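Local coordinates for M152 protein (PDB 4G59) that is a viral glycoprotein with an MHC class I-like fold that probably interferes with immune recognition of infected cells, at residues R8-E13 with Y259-Y264; F25-E30 with A72-Q77; G116-R121 with E129-P134. All blocks are in the same frame, centred on the assembly; numbering follows the deposited sequence.

Contact 1 (R8-E13 with Y259-Y264); sequences RIFEDE and YATVKY
The side chain of Phe10 lies partly across the ring of Tyr259, putting its CB over that ring's face, 3.7 Å from the centroid, in a CH-pi contact. The two rings are nearly parallel, 23° between planes, but slid so far that they barely overlap; the closest approach of the rings is Phe10 CD2 to Tyr259 CE1, 3.2 Å. Tyr259 gets there because its CG sits between the backbone N and the carbonyl carbon (chi1 65°), which turns the ring back over the neighbouring strand. Beside CD2, on the same side of its ring, Phe10 CE2 meets CG2 of Thr261 at the edge, 3.6 Å away.

The same threonine touches Arg8. Its OG1 rests over the centre of the guanidinium, 3.3 Å from Arg8 CZ, a position above the plane that gives no hydrogen bond. Arg8 folds back this way by bending at chi3 (-85°), and CE of Lys263 then meets the guanidinium at its edge. The lysine's charge goes to Asp6 in a salt bridge, though its NZ is not firmly placed.

Four backbone bonds fix this register. Arg8 and Thr261 exchange two, and Phe10 and Tyr259 two more, of which Phe10 N to Tyr259 O is short at 2.7 Å. Between these hydrogen-bonded pairs, Ile9 and Ala260 form a non-hydrogen-bonded pair on the other face, the face on which Val262 packs against strand 185-191. Here strand 5-11 is an edge strand of a four-stranded antiparallel sheet facing a second one, consistent with the immunoglobulin-like beta sandwich that MHC class I proteins carry beneath their platform.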
loop_
_atom_site.group_PDB
_atom_site.type_symbol
_atom_site.label_atom_id
_atom_site.label_comp_id
_atom_site.label_asym_id
_atom_site.label_seq_id
_atom_site.Cartn_x
_atom_site.Cartn_y
_atom_site.Cartn_z
ATOM N N ARG B 8 -1.742 28.215 -3.456
ATOM C CA ARG B 8 -3.021 28.910 -3.569
ATOM C C ARG B 8 -4.130 27.973 -3.099
ATOM O O ARG B 8 -4.195 26.802 -3.504
ATOM C CB ARG B 8 -3.276 29.364 -5.010
ATOM C CG ARG B 8 -2.359 30.479 -5.503
ATOM C CD ARG B 8 -2.615 30.840 -6.974
ATOM N NE ARG B 8 -1.886 29.987 -7.920
ATOM C CZ ARG B 8 -2.458 29.163 -8.797
ATOM N NH1 ARG B 8 -3.776 29.064 -8.873
ATOM N NH2 ARG B 8 -1.708 28.432 -9.610
ATOM N N ILE B 9 -5.010 28.483 -2.252
ATOM C CA ILE B 9 -6.083 27.658 -1.724
ATOM C C ILE B 9 -7.442 28.074 -2.284
ATOM O O ILE B 9 -7.794 29.247 -2.242
ATOM C CB ILE B 9 -6.067 27.684 -0.199
ATOM C CG1 ILE B 9 -4.786 27.022 0.276
ATOM C CG2 ILE B 9 -7.287 26.958 0.373
ATOM C CD1 ILE B 9 -4.465 27.275 1.725
ATOM N N PHE B 10 -8.194 27.118 -2.814
ATOM C CA PHE B 10 -9.480 27.423 -3.431
ATOM C C PHE B 10 -10.602 26.752 -2.660
ATOM O O PHE B 10 -10.623 25.535 -2.504
ATOM C CB PHE B 10 -9.496 26.994 -4.905
ATOM C CG PHE B 10 -8.407 27.632 -5.727
ATOM C CD1 PHE B 10 -8.596 28.881 -6.315
ATOM C CD2 PHE B 10 -7.182 27.004 -5.894
ATOM C CE1 PHE B 10 -7.579 29.483 -7.066
ATOM C CE2 PHE B 10 -6.172 27.597 -6.647
ATOM C CZ PHE B 10 -6.377 28.838 -7.230
ATOM N N GLU B 11 -11.510 27.558 -2.147
ATOM C CA GLU B 11 -12.644 27.038 -1.419
ATOM C C GLU B 11 -13.895 27.581 -2.057
ATOM O O GLU B 11 -14.011 28.772 -2.269
ATOM C CB GLU B 11 -12.572 27.470 0.042
ATOM C CG GLU B 11 -11.228 27.218 0.673
ATOM C CD GLU B 11 -10.981 28.057 1.897
ATOM O OE1 GLU B 11 -10.990 27.510 3.012
ATOM O OE2 GLU B 11 -10.747 29.266 1.739
ATOM N N ASP B 12 -14.842 26.712 -2.359
ATOM C CA ASP B 12 -16.100 27.187 -2.888
ATOM C C ASP B 12 -17.123 27.019 -1.793
ATOM O O ASP B 12 -17.415 27.957 -1.064
ATOM C CB ASP B 12 -16.516 26.387 -4.120
ATOM C CG ASP B 12 -17.870 26.806 -4.656
ATOM O OD1 ASP B 12 -18.270 27.961 -4.421
ATOM O OD2 ASP B 12 -18.533 25.983 -5.314
ATOM N N GLU B 13 -17.648 25.813 -1.663
ATOM C CA GLU B 13 -18.605 25.521 -0.622
ATOM C C GLU B 13 -18.119 24.299 0.126
ATOM O O GLU B 13 -17.827 23.284 -0.490
ATOM C CB GLU B 13 -19.979 25.263 -1.246
ATOM C CG GLU B 13 -21.124 25.943 -0.529
ATOM C CD GLU B 13 -22.425 25.914 -1.303
ATOM O OE1 GLU B 13 -22.554 25.110 -2.239
ATOM O OE2 GLU B 13 -23.325 26.702 -0.972
ATOM N N TYR B 259 -9.485 22.857 -2.644
ATOM C CA TYR B 259 -8.291 22.291 -3.256
ATOM C C TYR B 259 -7.178 23.311 -3.233
ATOM O O TYR B 259 -7.443 24.516 -3.198
ATOM C CB TYR B 259 -8.557 21.779 -4.671
ATOM C CG TYR B 259 -8.920 22.827 -5.693
ATOM C CD1 TYR B 259 -7.944 23.422 -6.487
ATOM C CD2 TYR B 259 -10.244 23.198 -5.893
ATOM C CE1 TYR B 259 -8.279 24.368 -7.445
ATOM C CE2 TYR B 259 -10.586 24.147 -6.845
ATOM C CZ TYR B 259 -9.601 24.727 -7.614
ATOM O OH TYR B 259 -9.951 25.667 -8.553
ATOM N N ALA B 260 -5.931 22.833 -3.238
ATOM C CA ALA B 260 -4.779 23.725 -3.222
ATOM C C ALA B 260 -3.882 23.439 -4.413
ATOM O O ALA B 260 -3.689 22.283 -4.801
ATOM C CB ALA B 260 -4.000 23.567 -1.935
ATOM N N THR B 261 -3.328 24.491 -5.004
ATOM C CA THR B 261 -2.344 24.298 -6.057
ATOM C C THR B 261 -0.994 24.558 -5.412
ATOM O O THR B 261 -0.859 25.485 -4.584
ATOM C CB THR B 261 -2.563 25.252 -7.243
ATOM O OG1 THR B 261 -2.512 26.598 -6.766
ATOM C CG2 THR B 261 -3.920 25.030 -7.864
ATOM N N VAL B 262 -0.009 23.727 -5.759
ATOM C CA VAL B 262 1.330 23.899 -5.220
ATOM C C VAL B 262 2.256 23.899 -6.413
ATOM O O VAL B 262 2.209 22.976 -7.230
ATOM C CB VAL B 262 1.741 22.755 -4.279
ATOM C CG1 VAL B 262 2.964 23.155 -3.487
ATOM C CG2 VAL B 262 0.607 22.363 -3.339
ATOM N N LYS B 263 3.090 24.932 -6.519
ATOM C CA LYS B 263 3.995 25.049 -7.656
ATOM C C LYS B 263 5.091 26.041 -7.354
ATOM O O LYS B 263 5.072 26.655 -6.291
ATOM C CB LYS B 263 3.225 25.512 -8.879
ATOM C CG LYS B 263 2.699 26.900 -8.731
ATOM C CD LYS B 263 2.190 27.384 -10.063
ATOM C CE LYS B 263 1.881 28.866 -9.978
ATOM N NZ LYS B 263 3.061 29.736 -9.645
ATOM N N TYR B 264 6.055 26.188 -8.260
ATOM C CA TYR B 264 7.115 27.186 -8.090
ATOM C C TYR B 264 6.747 28.514 -8.791
ATOM O O TYR B 264 6.131 28.509 -9.866
ATOM C CB TYR B 264 8.436 26.672 -8.676
ATOM C CG TYR B 264 9.059 25.452 -8.025
ATOM C CD1 TYR B 264 9.091 24.233 -8.694
ATOM C CD2 TYR B 264 9.666 25.531 -6.772
ATOM C CE1 TYR B 264 9.683 23.108 -8.119
ATOM C CE2 TYR B 264 10.263 24.415 -6.182
ATOM C CZ TYR B 264 10.268 23.204 -6.864
ATOM O OH TYR B 264 10.865 22.092 -6.287
#

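Contact 2 (F25-E30 with A72-Q77); sequences FISYRE and AFFVEQ
Phe25 and Phe73 meet first, CB of the strand residue lying 3.7 Å from CE2 of the helix residue. Their rings stand obliquely, planes 56° apart and centroids 5.3 Å from each other, so neither lies flat on the other. Phe74 comes in at the edge of the Phe25 ring, its CZ 3.9 Å from Phe25 CD1, and the two side chains cross at about a right angle. Two residues further along the strand, Ser27 OG lies obliquely to the Phe74 ring, 3.4 Å from CD1, and also packs against the aliphatic part of Gln77, 3.7 Å from its CB. With Gln77 bent at chi2 (-50°), its amide curls back, and NE2 comes to rest 3.2 Å above the plane of the Phe73 ring, toward the rim.

The next shell holds these groups in place. Ser27 OG is hydrogen-bonded to ND1 of His37, whose ring stacks on Phe74, so one residue of strand 34-40 steadies both sides of the contact. On the helix side, Gln77 spends its amide on Tyr99 OH and Ser152 O, while Tyr99 also meets Phe73 edge-to-face.

This is helix 68-89 lying on the sheet, the arrangement of an MHC-like platform; the axes of segments 25-30 and 72-77 come within 9.5 Å, their directions 33° apart. No hydrogen bond joins strand and helix directly. They are held mainly by phenylalanine packing, which has little directionality of its own; the directional bonds come from the buried polar ends of Ser27 and Gln77, through His37, Tyr99 and Ser152.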
loop_
_atom_site.group_PDB
_atom_site.type_symbol
_atom_site.label_atom_id
_atom_site.label_comp_id
_atom_site.label_asym_id
_atom_site.label_seq_id
_atom_site.Cartn_x
_atom_site.Cartn_y
_atom_site.Cartn_z
ATOM N N PHE B 25 -14.851 -1.787 7.291
ATOM C CA PHE B 25 -13.963 -2.525 8.192
ATOM C C PHE B 25 -13.129 -3.467 7.348
ATOM O O PHE B 25 -13.685 -4.361 6.678
ATOM C CB PHE B 25 -14.760 -3.326 9.215
ATOM C CG PHE B 25 -15.554 -2.481 10.180
ATOM C CD1 PHE B 25 -15.082 -2.239 11.457
ATOM C CD2 PHE B 25 -16.778 -1.922 9.812
ATOM C CE1 PHE B 25 -15.798 -1.463 12.349
ATOM C CE2 PHE B 25 -17.499 -1.136 10.713
ATOM C CZ PHE B 25 -17.001 -0.905 11.978
ATOM N N ILE B 26 -11.808 -3.285 7.360
ATOM C CA ILE B 26 -10.956 -4.133 6.524
ATOM C C ILE B 26 -10.056 -5.047 7.342
ATOM O O ILE B 26 -9.421 -4.607 8.313
ATOM C CB ILE B 26 -10.118 -3.328 5.518
ATOM C CG1 ILE B 26 -11.030 -2.696 4.463
ATOM C CG2 ILE B 26 -9.148 -4.221 4.784
ATOM C CD1 ILE B 26 -10.367 -1.598 3.678
ATOM N N SER B 27 -10.021 -6.326 6.964
ATOM C CA SER B 27 -9.159 -7.287 7.630
ATOM C C SER B 27 -8.328 -8.058 6.618
ATOM O O SER B 27 -8.855 -8.725 5.698
ATOM C CB SER B 27 -9.957 -8.222 8.531
ATOM O OG SER B 27 -10.286 -7.567 9.732
ATOM N N TYR B 28 -7.022 -7.945 6.807
ATOM C CA TYR B 28 -6.041 -8.541 5.925
ATOM C C TYR B 28 -5.215 -9.516 6.725
ATOM O O TYR B 28 -4.452 -9.111 7.634
ATOM C CB TYR B 28 -5.119 -7.440 5.389
ATOM C CG TYR B 28 -3.903 -7.938 4.623
ATOM C CD1 TYR B 28 -4.003 -8.978 3.710
ATOM C CD2 TYR B 28 -2.659 -7.330 4.784
ATOM C CE1 TYR B 28 -2.904 -9.420 3.005
ATOM C CE2 TYR B 28 -1.549 -7.771 4.066
ATOM C CZ TYR B 28 -1.684 -8.814 3.184
ATOM O OH TYR B 28 -0.580 -9.257 2.475
ATOM N N ARG B 29 -5.350 -10.795 6.393
ATOM C CA ARG B 29 -4.502 -11.808 6.995
ATOM C C ARG B 29 -3.274 -12.013 6.136
ATOM O O ARG B 29 -3.361 -12.476 4.997
ATOM C CB ARG B 29 -5.230 -13.132 7.169
ATOM C CG ARG B 29 -4.386 -14.137 7.924
ATOM C CD ARG B 29 -5.069 -15.473 8.048
ATOM N NE ARG B 29 -4.403 -16.270 9.070
ATOM C CZ ARG B 29 -3.364 -17.064 8.831
ATOM N NH1 ARG B 29 -2.871 -17.186 7.596
ATOM N NH2 ARG B 29 -2.821 -17.737 9.834
ATOM N N GLU B 30 -2.134 -11.675 6.713
ATOM C CA GLU B 30 -0.853 -11.687 6.028
ATOM C C GLU B 30 -0.124 -13.001 6.306
ATOM O O GLU B 30 0.488 -13.605 5.411
ATOM C CB GLU B 30 -0.041 -10.521 6.572
ATOM C CG GLU B 30 1.272 -10.294 5.921
ATOM C CD GLU B 30 2.025 -9.192 6.608
ATOM O OE1 GLU B 30 1.915 -9.099 7.851
ATOM O OE2 GLU B 30 2.719 -8.422 5.910
ATOM N N ALA B 72 -13.985 -6.180 19.092
ATOM C CA ALA B 72 -14.605 -7.497 19.113
ATOM C C ALA B 72 -14.867 -8.012 17.690
ATOM O O ALA B 72 -14.738 -9.198 17.439
ATOM C CB ALA B 72 -15.884 -7.499 19.954
ATOM N N PHE B 73 -15.226 -7.128 16.764
ATOM C CA PHE B 73 -15.456 -7.531 15.375
ATOM C C PHE B 73 -14.168 -8.069 14.750
ATOM O O PHE B 73 -14.165 -9.109 14.071
ATOM C CB PHE B 73 -15.999 -6.344 14.558
ATOM C CG PHE B 73 -16.252 -6.659 13.088
ATOM C CD1 PHE B 73 -17.423 -7.278 12.681
ATOM C CD2 PHE B 73 -15.314 -6.317 12.115
ATOM C CE1 PHE B 73 -17.656 -7.568 11.325
ATOM C CE2 PHE B 73 -15.549 -6.600 10.745
ATOM C CZ PHE B 73 -16.716 -7.219 10.364
ATOM N N PHE B 74 -13.070 -7.362 14.999
ATOM C CA PHE B 74 -11.778 -7.751 14.453
ATOM C C PHE B 74 -11.252 -9.011 15.103
ATOM O O PHE B 74 -10.592 -9.820 14.440
ATOM C CB PHE B 74 -10.747 -6.634 14.616
ATOM C CG PHE B 74 -10.969 -5.468 13.700
ATOM C CD1 PHE B 74 -11.265 -5.669 12.354
ATOM C CD2 PHE B 74 -10.876 -4.162 14.187
ATOM C CE1 PHE B 74 -11.467 -4.590 11.500
ATOM C CE2 PHE B 74 -11.066 -3.071 13.343
ATOM C CZ PHE B 74 -11.372 -3.288 12.003
ATOM N N VAL B 75 -11.510 -9.160 16.404
ATOM C CA VAL B 75 -11.193 -10.413 17.095
ATOM C C VAL B 75 -11.929 -11.562 16.421
ATOM O O VAL B 75 -11.356 -12.638 16.224
ATOM C CB VAL B 75 -11.479 -10.338 18.614
ATOM C CG1 VAL B 75 -11.580 -11.735 19.227
ATOM C CG2 VAL B 75 -10.385 -9.541 19.296
ATOM N N GLU B 76 -13.174 -11.317 16.021
ATOM C CA GLU B 76 -13.931 -12.333 15.295
ATOM C C GLU B 76 -13.309 -12.624 13.943
ATOM O O GLU B 76 -13.192 -13.788 13.566
ATOM C CB GLU B 76 -15.402 -11.944 15.135
ATOM C CG GLU B 76 -16.209 -12.835 14.169
ATOM C CD GLU B 76 -16.278 -14.316 14.580
ATOM O OE1 GLU B 76 -15.911 -14.646 15.728
ATOM O OE2 GLU B 76 -16.700 -15.154 13.749
ATOM N N GLN B 77 -12.896 -11.582 13.213
ATOM C CA GLN B 77 -12.289 -11.803 11.896
ATOM C C GLN B 77 -11.019 -12.634 12.025
ATOM O O GLN B 77 -10.721 -13.440 11.157
ATOM C CB GLN B 77 -11.979 -10.493 11.154
ATOM C CG GLN B 77 -13.178 -9.583 10.888
ATOM C CD GLN B 77 -14.365 -10.285 10.250
ATOM O OE1 GLN B 77 -14.245 -10.950 9.217
ATOM N NE2 GLN B 77 -15.531 -10.115 10.859
#

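Contact 3 (G116-R121 with E129-P134); sequences GNTLTR and ETLGSP
A psi of -18° at Leu131, a departure from the extended form, swings the N-H of Gly132 to the same side as Leu131's own N-H, and both reach Leu119 O. The bonds measure 2.6 Å from Leu131 N and 3.2 Å from Gly132 N, both reaching the oxygen from the same face of its carbonyl plane. Two consecutive donors on one carbonyl have the form of a classic beta bulge.

Beyond it the hairpin is regular: Thr120 and Thr130 are a non-hydrogen-bonded pair, while Arg121 and Glu129 exchange two backbone bonds. The side chains of Arg121 and Glu129 run alongside each other, guanidinium and carboxylate planes 67° apart; the model makes a salt bridge of them, but too short for its details to be trusted. Leu131 CD1 sits over one face of the guanidinium, 3.9 Å from Arg121 NH2, and also touches Thr118 CG2. At the other end Leu119 CD1 packs on Pro134 CG at 3.5 Å.

Strand 128-130 ends the eight-stranded sheet. Strand 106-114 flanks the hairpin on the other side, taking Thr120 OG1 through Gln112, and helix 142-148 covers the Thr120 and Thr130 face with Ile145 and Ala146.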
loop_
_atom_site.group_PDB
_atom_site.type_symbol
_atom_site.label_atom_id
_atom_site.label_comp_id
_atom_site.label_asym_id
_atom_site.label_seq_id
_atom_site.Cartn_x
_atom_site.Cartn_y
_atom_site.Cartn_z
ATOM N N GLY B 116 -4.740 -9.164 -5.111
ATOM C CA GLY B 116 -5.206 -8.081 -5.958
ATOM C C GLY B 116 -6.522 -8.354 -6.680
ATOM O O GLY B 116 -7.077 -7.458 -7.308
ATOM N N ASN B 117 -7.020 -9.584 -6.605
ATOM C CA ASN B 117 -8.252 -9.957 -7.308
ATOM C C ASN B 117 -9.430 -10.053 -6.355
ATOM O O ASN B 117 -9.319 -10.695 -5.315
ATOM C CB ASN B 117 -8.104 -11.324 -8.005
ATOM C CG ASN B 117 -7.066 -11.325 -9.116
ATOM O OD1 ASN B 117 -7.077 -10.469 -10.007
ATOM N ND2 ASN B 117 -6.157 -12.301 -9.066
ATOM N N THR B 118 -10.558 -9.444 -6.724
ATOM C CA THR B 118 -11.815 -9.640 -5.996
ATOM C C THR B 118 -12.502 -10.952 -6.416
ATOM O O THR B 118 -12.828 -11.133 -7.584
ATOM C CB THR B 118 -12.787 -8.470 -6.216
ATOM O OG1 THR B 118 -12.156 -7.245 -5.821
ATOM C CG2 THR B 118 -14.049 -8.658 -5.390
ATOM N N LEU B 119 -12.719 -11.856 -5.458
ATOM C CA LEU B 119 -13.341 -13.150 -5.736
ATOM C C LEU B 119 -14.853 -13.174 -5.522
ATOM O O LEU B 119 -15.578 -13.777 -6.314
ATOM C CB LEU B 119 -12.732 -14.234 -4.857
ATOM C CG LEU B 119 -11.226 -14.193 -4.645
ATOM C CD1 LEU B 119 -10.819 -15.201 -3.584
ATOM C CD2 LEU B 119 -10.513 -14.448 -5.958
ATOM N N THR B 120 -15.324 -12.559 -4.436
ATOM C CA THR B 120 -16.737 -12.625 -4.080
ATOM C C THR B 120 -17.301 -11.300 -3.554
ATOM O O THR B 120 -16.607 -10.559 -2.839
ATOM C CB THR B 120 -16.989 -13.695 -3.000
ATOM O OG1 THR B 120 -16.195 -13.409 -1.845
ATOM C CG2 THR B 120 -16.645 -15.076 -3.493
ATOM N N ARG B 121 -18.556 -11.011 -3.905
ATOM C CA ARG B 121 -19.289 -9.896 -3.312
ATOM C C ARG B 121 -20.564 -10.423 -2.645
ATOM O O ARG B 121 -21.414 -11.037 -3.307
ATOM C CB ARG B 121 -19.655 -8.839 -4.364
ATOM C CG ARG B 121 -20.044 -7.506 -3.744
ATOM C CD ARG B 121 -20.936 -6.635 -4.613
ATOM N NE ARG B 121 -20.347 -6.294 -5.903
ATOM C CZ ARG B 121 -20.720 -6.853 -7.052
ATOM N NH1 ARG B 121 -21.678 -7.777 -7.059
ATOM N NH2 ARG B 121 -20.142 -6.496 -8.192
ATOM N N GLU B 129 -22.057 -13.356 -4.937
ATOM C CA GLU B 129 -21.736 -13.280 -6.339
ATOM C C GLU B 129 -20.254 -13.576 -6.459
ATOM O O GLU B 129 -19.440 -12.945 -5.785
ATOM C CB GLU B 129 -22.035 -11.881 -6.832
ATOM C CG GLU B 129 -21.813 -11.661 -8.298
ATOM C CD GLU B 129 -22.224 -10.265 -8.715
ATOM O OE1 GLU B 129 -22.816 -9.537 -7.880
ATOM O OE2 GLU B 129 -21.948 -9.893 -9.874
ATOM N N THR B 130 -19.904 -14.560 -7.283
ATOM C CA THR B 130 -18.503 -14.884 -7.546
ATOM C C THR B 130 -17.982 -14.036 -8.702
ATOM O O THR B 130 -18.513 -14.103 -9.807
ATOM C CB THR B 130 -18.306 -16.374 -7.878
ATOM O OG1 THR B 130 -18.469 -17.156 -6.686
ATOM C CG2 THR B 130 -16.924 -16.613 -8.426
ATOM N N LEU B 131 -16.941 -13.247 -8.431
ATOM C CA LEU B 131 -16.363 -12.316 -9.399
ATOM C C LEU B 131 -15.020 -12.795 -9.942
ATOM O O LEU B 131 -14.551 -12.297 -10.964
ATOM C CB LEU B 131 -16.180 -10.944 -8.755
ATOM C CG LEU B 131 -17.431 -10.352 -8.117
ATOM C CD1 LEU B 131 -17.156 -8.970 -7.593
ATOM C CD2 LEU B 131 -18.540 -10.317 -9.140
ATOM N N GLY B 132 -14.393 -13.740 -9.246
ATOM C CA GLY B 132 -13.089 -14.239 -9.646
ATOM C C GLY B 132 -12.670 -15.544 -8.983
ATOM O O GLY B 132 -13.312 -16.015 -8.042
ATOM N N SER B 133 -11.589 -16.137 -9.488
ATOM C CA SER B 133 -10.992 -17.318 -8.865
ATOM C C SER B 133 -9.521 -17.051 -8.555
ATOM O O SER B 133 -8.837 -16.379 -9.331
ATOM C CB SER B 133 -11.135 -18.552 -9.760
ATOM O OG SER B 133 -11.159 -19.749 -8.984
ATOM N N PRO B 134 -9.044 -17.552 -7.406
ATOM C CA PRO B 134 -7.642 -17.413 -6.989
ATOM C C PRO B 134 -6.708 -18.331 -7.781
ATOM O O PRO B 134 -6.963 -19.539 -7.865
ATOM C CB PRO B 134 -7.659 -17.828 -5.507
ATOM C CG PRO B 134 -9.103 -17.825 -5.105
ATOM C CD PRO B 134 -9.891 -18.107 -6.337
#

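Contacts 2 and 3 belong to the same eight-stranded sheet, with centres about 19 Å apart: contact 2 joins an inner strand to the helix above it, contact 3 pairs the last two strands at the margin. Contact 1 lies in the other part of the fold, its centre about 38 Å from that of contact 2, and its loop along the chain encloses both. Burial follows place. Contact 2 is core, aromatic and without a direct hydrogen bond; contacts 1 and 3 are partly exposed, are built on backbone bonds between antiparallel strands, each with an arginine, Arg8 or Arg121, against partner side chains. A second protein chain touches residues 25-30 and 116-121, but neither segment of contact 1.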